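Local coordinates for endoglycosidase (Bacteroides thetaiotaomicron, PDB 6Q64), which probably hydrolyses O-glycosidic bonds as a glycoside hydrolase of family 18, acting in the breakdown of complex N-glycans by gut Bacteroides, at residues R302-S307 / Q357-K362. The protein carries 1 engineered substitution. Sequence-based numbering, arbitrary orientation.
Sequences RPELNS and QVYPGK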
# COMPACT_ATOMS: atom_id res chain seq x y z
N ARG A 302 -16.07 13.80 -14.71
CA ARG A 302 -15.37 14.74 -15.62
C ARG A 302 -15.69 14.30 -17.04
O ARG A 302 -15.22 13.27 -17.50
CB ARG A 302 -13.88 14.72 -15.30
CG ARG A 302 -13.57 14.88 -13.82
CD ARG A 302 -12.20 15.46 -13.68
NE ARG A 302 -11.71 15.64 -12.33
CZ ARG A 302 -11.57 16.82 -11.71
NH1 ARG A 302 -11.92 17.95 -12.29
NH2 ARG A 302 -11.03 16.87 -10.51
N PRO A 303 -16.57 15.01 -17.75
CA PRO A 303 -17.02 14.52 -19.05
C PRO A 303 -15.80 14.32 -19.97
O PRO A 303 -15.72 13.29 -20.57
CB PRO A 303 -17.99 15.61 -19.53
CG PRO A 303 -17.65 16.84 -18.70
CD PRO A 303 -17.16 16.31 -17.37
N GLU A 304 -14.84 15.24 -19.96
CA GLU A 304 -13.67 15.20 -20.89
C GLU A 304 -12.86 13.91 -20.70
O GLU A 304 -12.31 13.42 -21.68
CB GLU A 304 -12.84 16.47 -20.76
CG GLU A 304 -12.01 16.58 -19.51
CD GLU A 304 -12.74 17.17 -18.32
OE1 GLU A 304 -12.03 17.48 -17.36
OE2 GLU A 304 -14.02 17.29 -18.32
N LEU A 305 -12.83 13.32 -19.51
CA LEU A 305 -12.17 12.01 -19.27
C LEU A 305 -12.88 10.86 -20.01
O LEU A 305 -12.25 9.81 -20.12
CB LEU A 305 -12.15 11.72 -17.76
CG LEU A 305 -10.83 11.99 -17.05
CD1 LEU A 305 -10.27 13.36 -17.38
CD2 LEU A 305 -11.01 11.83 -15.54
N ASN A 306 -14.14 10.99 -20.44
CA ASN A 306 -14.92 9.83 -20.96
C ASN A 306 -14.70 9.63 -22.47
O ASN A 306 -15.12 8.60 -23.01
CB ASN A 306 -16.41 9.93 -20.60
CG ASN A 306 -16.67 10.00 -19.11
OD1 ASN A 306 -16.04 9.29 -18.31
ND2 ASN A 306 -17.61 10.85 -18.73
N SER A 307 -14.06 10.59 -23.15
CA SER A 307 -13.64 10.47 -24.57
C SER A 307 -12.30 9.74 -24.70
O SER A 307 -11.85 9.51 -25.82
CB SER A 307 -13.56 11.85 -25.17
OG SER A 307 -12.61 12.63 -24.47
N GLN A 357 -0.66 17.44 -11.66
CA GLN A 357 -0.37 18.64 -12.49
C GLN A 357 -1.58 19.07 -13.27
O GLN A 357 -1.86 20.28 -13.21
CB GLN A 357 0.75 18.43 -13.49
CG GLN A 357 2.07 18.41 -12.76
CD GLN A 357 3.28 18.08 -13.60
OE1 GLN A 357 3.48 18.63 -14.71
NE2 GLN A 357 4.12 17.22 -13.00
N VAL A 358 -2.21 18.16 -14.02
CA VAL A 358 -3.25 18.59 -14.99
C VAL A 358 -4.40 19.22 -14.19
O VAL A 358 -4.84 20.29 -14.55
CB VAL A 358 -3.73 17.43 -15.89
CG1 VAL A 358 -4.80 17.89 -16.87
CG2 VAL A 358 -2.58 16.76 -16.64
N TYR A 359 -4.80 18.56 -13.09
CA TYR A 359 -5.93 18.93 -12.21
C TYR A 359 -5.42 19.10 -10.79
O TYR A 359 -5.62 18.25 -9.93
CB TYR A 359 -6.98 17.83 -12.23
CG TYR A 359 -7.65 17.60 -13.55
CD1 TYR A 359 -7.12 16.72 -14.48
CD2 TYR A 359 -8.86 18.20 -13.85
CE1 TYR A 359 -7.75 16.49 -15.70
CE2 TYR A 359 -9.49 18.00 -15.07
CZ TYR A 359 -8.93 17.14 -16.01
OH TYR A 359 -9.59 16.92 -17.17
N PRO A 360 -4.72 20.20 -10.49
CA PRO A 360 -4.15 20.38 -9.16
C PRO A 360 -5.26 20.31 -8.10
O PRO A 360 -6.28 20.87 -8.28
CB PRO A 360 -3.44 21.74 -9.15
CG PRO A 360 -3.63 22.29 -10.57
CD PRO A 360 -4.45 21.32 -11.39
N GLY A 361 -5.02 19.53 -7.06
CA GLY A 361 -5.98 19.25 -6.01
C GLY A 361 -5.86 20.25 -4.87
O GLY A 361 -4.92 21.03 -4.88
N LYS A 362 -6.82 20.20 -3.94
CA LYS A 362 -6.85 21.01 -2.71
C LYS A 362 -6.59 20.06 -1.53
O LYS A 362 -7.16 18.93 -1.52
CB LYS A 362 -8.17 21.76 -2.70
CG LYS A 362 -8.36 22.72 -1.55
CD LYS A 362 -9.80 22.72 -1.02
CE LYS A 362 -9.99 23.58 0.21
NZ LYS A 362 -9.11 24.77 0.21
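R302 and Y359 bring the two backbones closest, yet their CA atoms stay 10.9 Å apart, so side chains alone bridge the turn at 302-307, in a peripheral loop of the TIM barrel, and the exit of helix 346-358, where Y359 is the first residue to leave helical geometry. Within 357-362 all the surface buried by the contact belongs to Y359. Y359 OH donates to E304 OE1 at 2.5 Å, and OE1 accepts through its anti lone pair. OE1 sits at the ring edge, near its plane, and carboxylate and ring planes are 25° apart, nearly coplanar. A bend at chi2 (-86°) carries the E304 carboxylate to that hydroxyl. The R302 side chain runs past the ring in the opposite direction, with Y359 CD2 over one guanidinium face, 3.4 Å from NH1; the planes are 46° apart, which excludes a parallel stack. R302 NH2 is held by D320 and the T318 carbonyl, fixing the guanidinium beside the ring. L305 CD1 adds an apolar contact, 4.2 Å from Y359 CZ. A phenylalanine at Y359 would probably keep much of this packing but leave E304 OE1 without its hydroxyl donor. The short hydroxyl-carboxylate bond thus supplies the directional link between loop and C-terminal tail, while guanidinium and leucine methyl add less directional packing.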